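Local atomic coordinates of PAN2-PAN3 deadenylation complex catalytic subunit pan2 (Neurospora crassa, PDB entry 4CZW), a protein that shortens the poly(A) tails of mRNA as the exonuclease subunit of the PAN2-PAN3 deadenylation complex, here represented by its pseudo-ubiquitin-hydrolase and exonuclease domains. Residues F574-S579 and A633-G638; H549-D554 and N565-T570; I225-V230 and C303-D308; G286-E291 and V390-K395; D493-I498 and P514-P519. All blocks are in the same frame, centred on the assembly; numbering follows the deposited sequence.

Contact 1. Residues F574-S579 and A633-G638; sequences FMKPPS and ALYKKG
Tyr635 joins the backbone of Phe574 and Lys576 through its hydroxyl. The OH donates to Phe574 O at 3.0 Å, arriving in the carbonyl plane on a lone pair with a C=O...donor angle of 130°. The same oxygen accepts a weak bond from Lys576 N, which lies 3.4 Å from Tyr635 OH, so the hydroxyl works as donor and acceptor toward the backbone on the two flanks of Met575. Over one face of the Tyr635 ring lies the lysine side chain: Lys576 CB stands 4.0 Å from the ring centroid, 19° off the normal, in a CH-pi contact displaced toward the CD1-CE1 rim. Lysine chain and phenol run antiparallel alongside one another. Bends at chi3 (89°) and chi4 turn the end of Lys576 back over the ring, although NZ, 5.2 Å from the centroid of Tyr635, can add at most a weak cation-pi attraction. The apolar part is smaller, with Phe574 CD1 meeting Leu634 CD1 at 3.8 Å where the two side chains cross at a slant. In the second shell, Arg581 O is a weak, competing acceptor for the Tyr635 hydroxyl, and Ile583 touches the ring. Helix 585-592 lies alongside, with Leu592 on Phe574 and both Phe587 and Tyr591 on Leu634, where the loop after helix 570-573 meets the end of helix 627-634.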
# COMPACT_ATOMS: atom_id res chain seq x y z
N PHE A 574 -26.08 -18.94 -8.63
CA PHE A 574 -27.33 -19.59 -8.27
C PHE A 574 -28.19 -18.73 -7.35
O PHE A 574 -28.64 -19.18 -6.30
CB PHE A 574 -27.07 -20.95 -7.62
CG PHE A 574 -26.54 -21.98 -8.58
CD1 PHE A 574 -27.41 -22.65 -9.43
CD2 PHE A 574 -25.19 -22.27 -8.65
CE1 PHE A 574 -26.93 -23.60 -10.32
CE2 PHE A 574 -24.71 -23.22 -9.53
CZ PHE A 574 -25.58 -23.88 -10.37
N MSE A 575 -28.41 -17.48 -7.76
CA MSE A 575 -29.33 -16.60 -7.07
C MSE A 575 -30.54 -16.31 -7.94
O MSE A 575 -30.40 -16.09 -9.15
CB MSE A 575 -28.66 -15.28 -6.68
CG MSE A 575 -27.67 -15.37 -5.54
SE MSE A 575 -27.10 -13.60 -4.96
CE MSE A 575 -26.63 -12.84 -6.69
N LYS A 576 -31.73 -16.31 -7.35
CA LYS A 576 -32.90 -15.79 -8.04
C LYS A 576 -32.88 -14.28 -7.85
O LYS A 576 -32.95 -13.79 -6.73
CB LYS A 576 -34.19 -16.41 -7.50
CG LYS A 576 -35.25 -16.62 -8.57
CD LYS A 576 -36.48 -17.36 -8.04
CE LYS A 576 -37.52 -16.39 -7.48
NZ LYS A 576 -37.06 -15.68 -6.25
N PRO A 577 -32.79 -13.54 -8.97
CA PRO A 577 -32.43 -12.11 -9.06
C PRO A 577 -32.95 -11.18 -7.94
O PRO A 577 -32.15 -10.41 -7.42
CB PRO A 577 -33.02 -11.71 -10.42
CG PRO A 577 -32.89 -12.94 -11.23
CD PRO A 577 -33.12 -14.09 -10.29
N PRO A 578 -34.25 -11.24 -7.58
CA PRO A 578 -34.68 -10.22 -6.61
C PRO A 578 -34.26 -10.51 -5.16
O PRO A 578 -33.98 -9.57 -4.41
CB PRO A 578 -36.21 -10.25 -6.72
CG PRO A 578 -36.52 -11.08 -7.93
CD PRO A 578 -35.39 -12.05 -8.04
N SER A 579 -34.21 -11.78 -4.79
CA SER A 579 -34.04 -12.18 -3.39
C SER A 579 -32.73 -11.72 -2.75
O SER A 579 -32.71 -11.36 -1.57
CB SER A 579 -34.15 -13.70 -3.27
OG SER A 579 -34.01 -14.11 -1.92
N ALA A 633 -36.68 -24.34 -9.04
CA ALA A 633 -36.80 -25.49 -8.16
C ALA A 633 -35.99 -25.30 -6.89
O ALA A 633 -36.38 -25.76 -5.81
CB ALA A 633 -36.37 -26.76 -8.88
N LEU A 634 -34.85 -24.62 -7.01
CA LEU A 634 -34.00 -24.31 -5.87
C LEU A 634 -34.73 -23.44 -4.85
O LEU A 634 -34.47 -23.53 -3.65
CB LEU A 634 -32.72 -23.61 -6.32
CG LEU A 634 -31.52 -24.50 -6.65
CD1 LEU A 634 -30.43 -23.69 -7.35
CD2 LEU A 634 -30.97 -25.14 -5.39
N TYR A 635 -35.63 -22.60 -5.33
CA TYR A 635 -36.38 -21.70 -4.46
C TYR A 635 -37.85 -22.10 -4.38
O TYR A 635 -38.70 -21.54 -5.08
CB TYR A 635 -36.24 -20.26 -4.94
CG TYR A 635 -34.82 -19.71 -4.84
CD1 TYR A 635 -33.92 -19.89 -5.88
CD2 TYR A 635 -34.40 -19.00 -3.72
CE1 TYR A 635 -32.63 -19.39 -5.80
CE2 TYR A 635 -33.11 -18.50 -3.64
CZ TYR A 635 -32.23 -18.70 -4.68
OH TYR A 635 -30.95 -18.20 -4.60
N LYS A 636 -38.15 -23.08 -3.53
CA LYS A 636 -39.52 -23.51 -3.29
C LYS A 636 -39.82 -23.64 -1.80
O LYS A 636 -40.88 -23.24 -1.33
CB LYS A 636 -39.80 -24.84 -3.99
CG LYS A 636 -39.84 -24.74 -5.51
CD LYS A 636 -40.93 -23.78 -5.96
CE LYS A 636 -40.97 -23.67 -7.47
NZ LYS A 636 -42.03 -22.72 -7.90
N LYS A 637 -38.87 -24.21 -1.06
CA LYS A 637 -39.04 -24.37 0.38
C LYS A 637 -37.90 -23.70 1.14
O LYS A 637 -36.99 -23.13 0.53
CB LYS A 637 -39.14 -25.86 0.74
CG LYS A 637 -40.24 -26.60 -0.01
CD LYS A 637 -40.17 -28.10 0.23
CE LYS A 637 -41.25 -28.84 -0.55
NZ LYS A 637 -41.09 -30.31 -0.37
N GLY A 638 -37.97 -23.76 2.46
CA GLY A 638 -36.96 -23.13 3.29
C GLY A 638 -35.63 -23.86 3.19
O GLY A 638 -34.87 -23.92 4.15

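Contact 2. Residues H549-D554 and N565-T570; sequences HGLSQD and NQVIDT
Asp569 receives the amides of Gly550 and Leu551 with its two carboxylate oxygens. Among these charge-assisted hydrogen bonds, Asp569 OD1 takes Gly550 N at 2.8 Å and Asp569 OD2 takes Leu551 N at 2.9 Å. Both oxygens are met on their syn sides, the donors lying 19° and 33° out of the carboxylate plane. With CG of Asp569 anti to its own backbone N (chi1 -160°), the carboxylate is carried to these amides. Asp569 is also the N-cap of helix 570-573, its side chain capping a backbone N just beyond Thr570; Ser571 OG bonds OD1 as well, and the helix start would be expected to favour the negative charge. A water adds a further link, donating to Asp569 OD2 at 2.7 Å and accepting from Ser552 N at 3.3 Å. Between side chains, His549 ND1 and Thr570 OG1 share a hydrogen bond of 2.6 Å in which either could be the donor, the hydroxyl lying in the ring plane at its edge; His549 NE2 makes a weak bond with Ile583 O. Apolar contact is sparse: Leu551 CD1 faces Val567 CG1 at 4.4 Å. These bonds join the start of helix 551-558 to the second strand of a beta-alpha-beta unit, 545-548 and 567-569 being its parallel strands. It belongs to the RNase H-like exonuclease fold, whose helix here carries Asp554, by similarity a ligand of the catalytic divalent metal.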
# COMPACT_ATOMS: atom_id res chain seq x y z
N HIS A 549 -16.90 -20.37 -4.11
CA HIS A 549 -18.21 -20.11 -3.52
C HIS A 549 -18.10 -19.07 -2.41
O HIS A 549 -17.47 -19.32 -1.38
CB HIS A 549 -18.82 -21.40 -2.98
CG HIS A 549 -20.27 -21.29 -2.65
ND1 HIS A 549 -21.27 -21.47 -3.59
CD2 HIS A 549 -20.90 -21.01 -1.48
CE1 HIS A 549 -22.45 -21.31 -3.01
NE2 HIS A 549 -22.25 -21.03 -1.73
N GLY A 550 -18.71 -17.92 -2.62
CA GLY A 550 -18.65 -16.83 -1.66
C GLY A 550 -17.23 -16.33 -1.47
O GLY A 550 -16.75 -16.20 -0.35
N LEU A 551 -16.57 -16.03 -2.58
CA LEU A 551 -15.15 -15.66 -2.57
C LEU A 551 -14.88 -14.29 -1.96
O LEU A 551 -13.72 -13.95 -1.69
CB LEU A 551 -14.60 -15.70 -4.00
CG LEU A 551 -14.42 -17.08 -4.62
CD1 LEU A 551 -13.85 -16.96 -6.03
CD2 LEU A 551 -13.52 -17.95 -3.75
N SER A 552 -15.93 -13.50 -1.73
CA SER A 552 -15.76 -12.16 -1.18
C SER A 552 -15.19 -12.21 0.23
O SER A 552 -14.44 -11.32 0.63
CB SER A 552 -17.10 -11.41 -1.17
OG SER A 552 -18.00 -11.97 -0.23
N GLN A 553 -15.54 -13.25 0.97
CA GLN A 553 -15.03 -13.42 2.33
C GLN A 553 -13.59 -13.91 2.31
O GLN A 553 -12.77 -13.50 3.13
CB GLN A 553 -15.91 -14.40 3.11
CG GLN A 553 -15.58 -14.50 4.59
CD GLN A 553 -16.52 -15.41 5.35
OE1 GLN A 553 -17.36 -16.09 4.75
NE2 GLN A 553 -16.40 -15.43 6.67
N ASP A 554 -13.28 -14.79 1.35
CA ASP A 554 -11.93 -15.30 1.19
C ASP A 554 -10.96 -14.18 0.83
O ASP A 554 -9.96 -13.98 1.51
CB ASP A 554 -11.89 -16.39 0.11
CG ASP A 554 -12.70 -17.61 0.48
OD1 ASP A 554 -13.93 -17.62 0.24
OD2 ASP A 554 -12.11 -18.58 1.02
N ASN A 565 -14.50 -9.46 -13.69
CA ASN A 565 -14.42 -10.35 -14.84
C ASN A 565 -13.39 -11.47 -14.66
O ASN A 565 -13.16 -12.27 -15.56
CB ASN A 565 -14.10 -9.56 -16.12
CG ASN A 565 -12.89 -8.66 -15.96
OD1 ASN A 565 -12.05 -8.87 -15.08
ND2 ASN A 565 -12.79 -7.65 -16.82
N GLN A 566 -12.78 -11.52 -13.48
CA GLN A 566 -11.86 -12.60 -13.13
C GLN A 566 -12.42 -13.40 -11.96
O GLN A 566 -11.71 -14.22 -11.36
CB GLN A 566 -10.48 -12.05 -12.79
CG GLN A 566 -9.77 -11.37 -13.94
CD GLN A 566 -8.36 -10.94 -13.60
OE1 GLN A 566 -8.01 -9.76 -13.72
NE2 GLN A 566 -7.54 -11.89 -13.16
N VAL A 567 -13.68 -13.17 -11.63
CA VAL A 567 -14.34 -13.87 -10.54
C VAL A 567 -15.54 -14.68 -11.01
O VAL A 567 -16.50 -14.12 -11.56
CB VAL A 567 -14.80 -12.90 -9.44
CG1 VAL A 567 -15.57 -13.65 -8.36
CG2 VAL A 567 -13.61 -12.17 -8.84
N ILE A 568 -15.49 -15.99 -10.81
CA ILE A 568 -16.63 -16.85 -11.06
C ILE A 568 -17.14 -17.40 -9.74
O ILE A 568 -16.59 -18.36 -9.20
CB ILE A 568 -16.28 -18.01 -12.01
CG1 ILE A 568 -15.75 -17.47 -13.34
CG2 ILE A 568 -17.50 -18.89 -12.25
CD1 ILE A 568 -15.42 -18.55 -14.35
N ASP A 569 -18.19 -16.78 -9.21
CA ASP A 569 -18.71 -17.15 -7.89
C ASP A 569 -20.03 -17.90 -8.01
O ASP A 569 -21.02 -17.38 -8.52
CB ASP A 569 -18.89 -15.89 -7.03
CG ASP A 569 -18.94 -16.20 -5.55
OD1 ASP A 569 -19.59 -17.20 -5.16
OD2 ASP A 569 -18.33 -15.45 -4.76
N THR A 570 -20.04 -19.14 -7.51
CA THR A 570 -21.22 -19.99 -7.59
C THR A 570 -22.33 -19.52 -6.66
O THR A 570 -23.50 -19.83 -6.89
CB THR A 570 -20.87 -21.46 -7.25
OG1 THR A 570 -20.26 -21.52 -5.96
CG2 THR A 570 -19.92 -22.03 -8.29
O HOH W 1 -18.80 -13.25 -3.29

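Contact 3. Residues I225-V230 and C303-D308; sequences ITFSQV and CYEGDD
Ser228 meets Glu305 at the beginning of helix 227-235, which opens with a capping box formed by Thr226 and Gln229 in the pseudo-ubiquitin-hydrolase domain. The box leaves Ser228 N to another acceptor, and Glu305 supplies one. Glu305 OE1 receives two donors from this one residue: Ser228 N at 2.9 Å, almost head-on to the C-O bond, and Ser228 OG at 2.7 Å on the anti lone pair. The glutamate achieves this by setting CG between its backbone N and carbonyl carbon (chi1 67°) and then running extended to the helix. On this close-packed side Cys303 abuts the same serine, with Cys303 SG 3.5 Å from Ser228 OG and Cys303 O 3.3 Å from Ser228 CB; behind it Ile292 of strand 291-297 touches Cys303. Replacing Glu305 by an alanine would probably leave Ser228 N and OG without their shared acceptor and weaken the hold on the helix start. The other side is looser and wetter. Thr226 comes no closer than CB, 4.1 Å from Glu305 OE1, and a water bridges the two segments: it accepts from Phe227 N at 2.8 Å and donates to Glu305 OE2 at 2.5 Å.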
# COMPACT_ATOMS: atom_id res chain seq x y z
N ILE A 225 6.85 35.41 5.46
CA ILE A 225 7.61 34.17 5.44
C ILE A 225 6.95 33.19 4.47
O ILE A 225 5.79 32.83 4.63
CB ILE A 225 7.70 33.53 6.84
CG1 ILE A 225 7.96 34.60 7.90
CG2 ILE A 225 8.77 32.45 6.87
CD1 ILE A 225 7.94 34.07 9.32
N THR A 226 7.71 32.75 3.47
CA THR A 226 7.16 31.88 2.44
C THR A 226 7.54 30.42 2.66
O THR A 226 8.45 30.11 3.43
CB THR A 226 7.62 32.31 1.03
OG1 THR A 226 9.04 32.13 0.92
CG2 THR A 226 7.28 33.77 0.79
N PHE A 227 6.84 29.52 1.97
CA PHE A 227 7.11 28.09 2.05
C PHE A 227 8.46 27.75 1.43
O PHE A 227 9.15 26.84 1.88
CB PHE A 227 5.99 27.30 1.36
CG PHE A 227 6.26 25.82 1.28
CD1 PHE A 227 6.06 25.00 2.37
CD2 PHE A 227 6.72 25.25 0.10
CE1 PHE A 227 6.30 23.64 2.29
CE2 PHE A 227 6.97 23.90 0.01
CZ PHE A 227 6.76 23.09 1.11
N SER A 228 8.82 28.50 0.39
CA SER A 228 10.10 28.30 -0.29
C SER A 228 11.27 28.57 0.66
O SER A 228 12.29 27.88 0.61
CB SER A 228 10.19 29.20 -1.52
OG SER A 228 9.17 28.90 -2.45
N GLN A 229 11.11 29.57 1.51
CA GLN A 229 12.13 29.92 2.49
C GLN A 229 12.23 28.87 3.59
O GLN A 229 13.32 28.55 4.07
CB GLN A 229 11.84 31.29 3.10
CG GLN A 229 11.98 32.44 2.12
CD GLN A 229 11.40 33.74 2.66
OE1 GLN A 229 10.66 33.74 3.64
NE2 GLN A 229 11.74 34.85 2.02
N VAL A 230 11.08 28.33 4.00
CA VAL A 230 11.03 27.31 5.04
C VAL A 230 11.64 26.00 4.53
O VAL A 230 12.35 25.31 5.25
CB VAL A 230 9.58 27.06 5.51
CG1 VAL A 230 9.51 25.87 6.45
CG2 VAL A 230 9.03 28.31 6.19
N CYS A 303 14.79 27.88 -3.53
CA CYS A 303 13.43 27.47 -3.88
C CYS A 303 12.57 28.67 -4.26
O CYS A 303 12.67 29.74 -3.65
CB CYS A 303 12.79 26.71 -2.72
SG CYS A 303 11.16 26.03 -3.08
N TYR A 304 11.71 28.49 -5.26
CA TYR A 304 10.84 29.56 -5.73
C TYR A 304 9.41 29.07 -5.91
O TYR A 304 9.17 27.89 -6.15
CB TYR A 304 11.37 30.14 -7.04
CG TYR A 304 12.81 30.58 -6.98
CD1 TYR A 304 13.17 31.80 -6.44
CD2 TYR A 304 13.82 29.76 -7.46
CE1 TYR A 304 14.49 32.20 -6.37
CE2 TYR A 304 15.15 30.15 -7.41
CZ TYR A 304 15.48 31.37 -6.86
OH TYR A 304 16.79 31.76 -6.81
N GLU A 305 8.46 30.00 -5.78
CA GLU A 305 7.04 29.67 -5.90
C GLU A 305 6.25 30.84 -6.48
O GLU A 305 6.73 31.97 -6.50
CB GLU A 305 6.47 29.27 -4.54
CG GLU A 305 6.43 30.41 -3.54
CD GLU A 305 5.98 29.96 -2.16
OE1 GLU A 305 6.70 29.17 -1.52
OE2 GLU A 305 4.89 30.39 -1.72
N GLY A 306 5.04 30.56 -6.95
CA GLY A 306 4.16 31.59 -7.47
C GLY A 306 4.70 32.28 -8.71
O GLY A 306 5.31 31.64 -9.57
N ASP A 307 4.47 33.58 -8.80
CA ASP A 307 4.94 34.37 -9.93
C ASP A 307 6.46 34.49 -9.92
O ASP A 307 7.08 34.63 -10.98
CB ASP A 307 4.31 35.77 -9.91
CG ASP A 307 2.80 35.73 -10.02
OD1 ASP A 307 2.27 34.76 -10.61
OD2 ASP A 307 2.14 36.66 -9.52
N ASP A 308 7.04 34.42 -8.73
CA ASP A 308 8.49 34.47 -8.58
C ASP A 308 9.14 33.27 -9.28
O ASP A 308 10.24 33.37 -9.82
CB ASP A 308 8.88 34.50 -7.10
CG ASP A 308 10.37 34.64 -6.89
OD1 ASP A 308 11.04 35.28 -7.74
OD2 ASP A 308 10.88 34.12 -5.88
O HOH W 2 4.51 30.39 0.71

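Contact 4. Residues G286-E291 and V390-K395; sequences GWLPEE and VMFQVK
Val390 begins the contact with a light apolar touch, its CG1 lying 4.4 Å from Leu288 CD1. Two residues on, Phe392 points its side chain the same way, as alternate residues of a strand do, and becomes the main apolar group here. With CG beside the backbone N (chi1 -76°), its ring extends to the loop: Phe392 CZ is 4.4 Å from Leu288 CD1 and 3.7 Å from Pro289 O, the carbonyl oxygen standing at the ring edge near its plane. Glu290 O lies at this edge too, whereas the Glu290 carboxylate goes to Lys374 and Arg350. Strand 385-394 runs antiparallel to both 266-270 and 321-334 in the mixed sheet of the pseudo-ubiquitin-hydrolase domain. The chain at 288-291, which leads into strand 291-297, runs nearly parallel to 390-395 (19°), and Leu267, Leu269 and Leu325 also pack on Phe392. Past the strand comes Lys395, fully extended, whose NZ forms a salt bridge of 2.7 Å with Glu291 OE2 through the syn lone pair. Although CB of Glu291 leads off from the strand, its extended chain brings the carboxylate back across the lysine. Without that carboxylate, as with an alanine here, the Lys395 ammonium is likely to lose its mate.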
# COMPACT_ATOMS: atom_id res chain seq x y z
N GLY A 286 -3.33 30.21 1.05
CA GLY A 286 -2.49 30.13 -0.13
C GLY A 286 -1.01 30.05 0.18
O GLY A 286 -0.18 30.31 -0.68
N TRP A 287 -0.68 29.68 1.42
CA TRP A 287 0.71 29.61 1.84
C TRP A 287 1.43 28.41 1.23
O TRP A 287 2.61 28.50 0.89
CB TRP A 287 0.80 29.55 3.37
CG TRP A 287 2.18 29.83 3.89
CD1 TRP A 287 2.77 31.05 4.02
CD2 TRP A 287 3.14 28.87 4.36
NE1 TRP A 287 4.03 30.92 4.54
CE2 TRP A 287 4.28 29.59 4.75
CE3 TRP A 287 3.13 27.48 4.48
CZ2 TRP A 287 5.42 28.96 5.26
CZ3 TRP A 287 4.26 26.86 4.99
CH2 TRP A 287 5.39 27.60 5.37
N LEU A 288 0.72 27.30 1.09
CA LEU A 288 1.29 26.10 0.50
C LEU A 288 1.07 26.08 -1.01
O LEU A 288 -0.06 25.95 -1.48
CB LEU A 288 0.68 24.84 1.12
CG LEU A 288 1.13 23.51 0.51
CD1 LEU A 288 2.64 23.33 0.67
CD2 LEU A 288 0.38 22.34 1.13
N PRO A 289 2.16 26.22 -1.78
CA PRO A 289 2.08 26.21 -3.24
C PRO A 289 1.95 24.79 -3.78
O PRO A 289 2.52 23.86 -3.20
CB PRO A 289 3.41 26.84 -3.67
CG PRO A 289 4.35 26.46 -2.58
CD PRO A 289 3.54 26.43 -1.31
N GLU A 290 1.21 24.62 -4.87
CA GLU A 290 1.08 23.31 -5.49
C GLU A 290 2.23 23.06 -6.45
O GLU A 290 2.34 21.98 -7.04
CB GLU A 290 -0.25 23.20 -6.24
CG GLU A 290 -0.40 24.16 -7.40
CD GLU A 290 -1.48 23.74 -8.38
OE1 GLU A 290 -1.45 22.58 -8.84
OE2 GLU A 290 -2.37 24.57 -8.68
N GLU A 291 3.10 24.05 -6.59
CA GLU A 291 4.21 23.96 -7.53
C GLU A 291 5.41 24.76 -7.05
O GLU A 291 5.30 25.95 -6.73
CB GLU A 291 3.77 24.45 -8.91
CG GLU A 291 4.63 23.95 -10.06
CD GLU A 291 4.04 24.29 -11.41
OE1 GLU A 291 3.69 25.47 -11.63
OE2 GLU A 291 3.93 23.38 -12.26
N VAL A 390 4.22 16.45 3.78
CA VAL A 390 3.94 17.04 2.47
C VAL A 390 4.76 16.34 1.39
O VAL A 390 5.97 16.16 1.54
CB VAL A 390 4.25 18.55 2.46
CG1 VAL A 390 3.99 19.13 1.09
CG2 VAL A 390 3.41 19.26 3.51
N MSE A 391 4.10 15.94 0.31
CA MSE A 391 4.75 15.14 -0.72
C MSE A 391 4.86 15.86 -2.06
O MSE A 391 3.85 16.22 -2.67
CB MSE A 391 3.99 13.82 -0.92
CG MSE A 391 4.70 12.83 -1.83
SE MSE A 391 6.21 11.96 -0.97
CE MSE A 391 5.26 10.98 0.42
N PHE A 392 6.09 16.06 -2.51
CA PHE A 392 6.35 16.61 -3.84
C PHE A 392 7.05 15.58 -4.71
O PHE A 392 7.78 14.73 -4.21
CB PHE A 392 7.22 17.88 -3.75
CG PHE A 392 6.47 19.10 -3.29
CD1 PHE A 392 5.81 19.90 -4.21
CD2 PHE A 392 6.46 19.46 -1.96
CE1 PHE A 392 5.13 21.03 -3.79
CE2 PHE A 392 5.79 20.59 -1.54
CZ PHE A 392 5.12 21.38 -2.46
N GLN A 393 6.82 15.66 -6.02
CA GLN A 393 7.59 14.89 -6.97
C GLN A 393 7.88 15.76 -8.19
O GLN A 393 7.19 16.75 -8.42
CB GLN A 393 6.86 13.61 -7.39
CG GLN A 393 5.86 13.79 -8.52
CD GLN A 393 5.57 12.49 -9.25
OE1 GLN A 393 5.98 11.41 -8.81
NE2 GLN A 393 4.87 12.58 -10.37
N VAL A 394 8.91 15.40 -8.95
CA VAL A 394 9.28 16.17 -10.13
C VAL A 394 8.13 16.18 -11.14
O VAL A 394 7.52 15.15 -11.41
CB VAL A 394 10.56 15.61 -10.79
CG1 VAL A 394 11.77 15.92 -9.92
CG2 VAL A 394 10.45 14.12 -11.02
N LYS A 395 7.83 17.36 -11.67
CA LYS A 395 6.69 17.55 -12.56
C LYS A 395 6.83 16.74 -13.84
O LYS A 395 5.83 16.37 -14.47
CB LYS A 395 6.51 19.04 -12.89
CG LYS A 395 5.25 19.36 -13.67
CD LYS A 395 5.11 20.85 -13.90
CE LYS A 395 3.82 21.17 -14.65
NZ LYS A 395 3.64 22.64 -14.84

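Contact 5. Residues D493-I498 and P514-P519; sequences DDYIHI and PTDLDP
Tyr495 and His497 reach Asp516 and Pro519 by different first torsions: Tyr495 holds CG beside its backbone N (chi1 -75°), His497 holds CG opposite to it (chi1 -177°). Leu517 packs beside the strand on Tyr495, Ile496 and Ile498. Leu517 CD2 lies 3.3 Å from Ile496 O and 4.2 Å from Tyr495 CB, near the plane of the tyrosine at its edge; its other methyl, CD1, meets Ile498 CD1 at 4.4 Å. No hydrogen bond links the two segments. Strand 490-496 lies between 471-481, antiparallel, and 525-527, parallel, in the exonuclease sheet, and the short, weakly bonded helix at about 514-517 packs against its end, with the Tyr495 side chain about 7 Å from that of Glu447, a metal ligand by similarity. Asp516 CB slants across Tyr495, 3.7 Å from CD2, the carboxylate only modestly inclined to the ring and paired beyond it with Thr513 and Arg524. Pro519 CG sits over one face of the imidazole in a CH-pi contact, 3.6 Å from the His497 centroid and 21° off its normal.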
# COMPACT_ATOMS: atom_id res chain seq x y z
N ASP A 493 -1.53 -25.97 -2.41
CA ASP A 493 -2.16 -26.34 -1.15
C ASP A 493 -1.25 -25.93 0.00
O ASP A 493 -0.70 -26.77 0.71
CB ASP A 493 -2.46 -27.84 -1.09
CG ASP A 493 -3.32 -28.22 0.10
OD1 ASP A 493 -4.11 -27.36 0.56
OD2 ASP A 493 -3.22 -29.37 0.57
N ASP A 494 -1.10 -24.62 0.18
CA ASP A 494 -0.17 -24.08 1.16
C ASP A 494 -0.81 -23.88 2.53
O ASP A 494 -1.90 -23.33 2.65
CB ASP A 494 0.40 -22.75 0.67
CG ASP A 494 1.19 -22.88 -0.61
OD1 ASP A 494 1.71 -23.99 -0.87
OD2 ASP A 494 1.29 -21.89 -1.35
N TYR A 495 -0.12 -24.35 3.56
CA TYR A 495 -0.47 -24.03 4.94
C TYR A 495 0.40 -22.87 5.39
O TYR A 495 1.56 -22.77 5.00
CB TYR A 495 -0.29 -25.25 5.85
CG TYR A 495 -1.37 -26.30 5.70
CD1 TYR A 495 -1.50 -27.02 4.52
CD2 TYR A 495 -2.26 -26.57 6.73
CE1 TYR A 495 -2.48 -27.99 4.38
CE2 TYR A 495 -3.24 -27.53 6.60
CZ TYR A 495 -3.35 -28.23 5.42
OH TYR A 495 -4.33 -29.19 5.28
N ILE A 496 -0.16 -21.99 6.21
CA ILE A 496 0.53 -20.74 6.55
C ILE A 496 1.21 -20.78 7.92
O ILE A 496 0.56 -21.01 8.94
CB ILE A 496 -0.45 -19.55 6.53
CG1 ILE A 496 -1.23 -19.53 5.22
CG2 ILE A 496 0.30 -18.24 6.73
CD1 ILE A 496 -0.36 -19.52 3.99
N HIS A 497 2.52 -20.56 7.92
CA HIS A 497 3.25 -20.39 9.17
C HIS A 497 2.93 -19.02 9.75
O HIS A 497 3.58 -18.03 9.43
CB HIS A 497 4.76 -20.55 8.94
CG HIS A 497 5.57 -20.46 10.20
ND1 HIS A 497 5.00 -20.43 11.46
CD2 HIS A 497 6.91 -20.40 10.40
CE1 HIS A 497 5.95 -20.36 12.37
NE2 HIS A 497 7.12 -20.33 11.75
N ILE A 498 1.91 -18.98 10.60
CA ILE A 498 1.43 -17.73 11.16
C ILE A 498 2.28 -17.28 12.34
O ILE A 498 2.43 -18.00 13.33
CB ILE A 498 -0.04 -17.85 11.59
CG1 ILE A 498 -0.90 -18.26 10.39
CG2 ILE A 498 -0.53 -16.54 12.19
CD1 ILE A 498 -2.33 -18.56 10.74
N PRO A 514 -3.04 -27.76 15.19
CA PRO A 514 -1.79 -27.06 15.50
C PRO A 514 -0.56 -27.71 14.88
O PRO A 514 0.44 -27.04 14.63
CB PRO A 514 -1.72 -27.13 17.03
CG PRO A 514 -3.14 -27.20 17.45
CD PRO A 514 -3.84 -28.02 16.40
N THR A 515 -0.63 -29.02 14.63
CA THR A 515 0.46 -29.75 14.01
C THR A 515 0.69 -29.28 12.58
O THR A 515 1.83 -29.14 12.13
CB THR A 515 0.20 -31.27 14.02
OG1 THR A 515 0.03 -31.72 15.37
CG2 THR A 515 1.36 -32.02 13.38
N ASP A 516 -0.40 -29.02 11.86
CA ASP A 516 -0.33 -28.58 10.47
C ASP A 516 0.41 -27.26 10.32
O ASP A 516 1.03 -27.00 9.29
CB ASP A 516 -1.74 -28.44 9.88
CG ASP A 516 -2.50 -29.75 9.89
OD1 ASP A 516 -2.16 -30.65 9.10
OD2 ASP A 516 -3.46 -29.88 10.68
N LEU A 517 0.35 -26.42 11.36
CA LEU A 517 0.98 -25.11 11.31
C LEU A 517 2.29 -25.07 12.10
O LEU A 517 2.99 -24.06 12.10
CB LEU A 517 0.02 -24.04 11.85
CG LEU A 517 -1.34 -23.95 11.15
CD1 LEU A 517 -2.17 -22.82 11.74
CD2 LEU A 517 -1.17 -23.78 9.65
N ASP A 518 2.61 -26.18 12.77
CA ASP A 518 3.85 -26.28 13.53
C ASP A 518 5.02 -26.65 12.62
O ASP A 518 5.05 -27.75 12.07
CB ASP A 518 3.71 -27.30 14.66
CG ASP A 518 4.96 -27.41 15.51
OD1 ASP A 518 5.07 -26.66 16.50
OD2 ASP A 518 5.83 -28.25 15.18
N PRO A 519 5.98 -25.73 12.47
CA PRO A 519 7.12 -25.87 11.54
C PRO A 519 7.96 -27.12 11.76
O PRO A 519 8.62 -27.58 10.83
CB PRO A 519 7.95 -24.61 11.83
CG PRO A 519 7.00 -23.65 12.44
CD PRO A 519 6.05 -24.48 13.23

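How the contacts relate
The five contacts divide between the two domains of this catalytic unit. Contacts 3 and 4 belong to the pseudo-ubiquitin-hydrolase domain, with centres 11 Å apart; their segments alternate along the chain, both reach one mixed sheet, and they touch where Trp287 NE1 probably bonds Ile225 O and Phe227 packs on Pro289. Next along the chain come contacts 5, 2 and 1, in series. Contacts 5 and 2 share the exonuclease sheet, their centres 24 Å apart, near residues assigned by similarity to the metal site. Contact 1 adjoins contact 2 in sequence through helix 570-573, with centres 19 Å apart. Some 42 to 66 Å separate the centres across the domains, consistent with two separate domains, a predicted inactive scaffold and the nuclease.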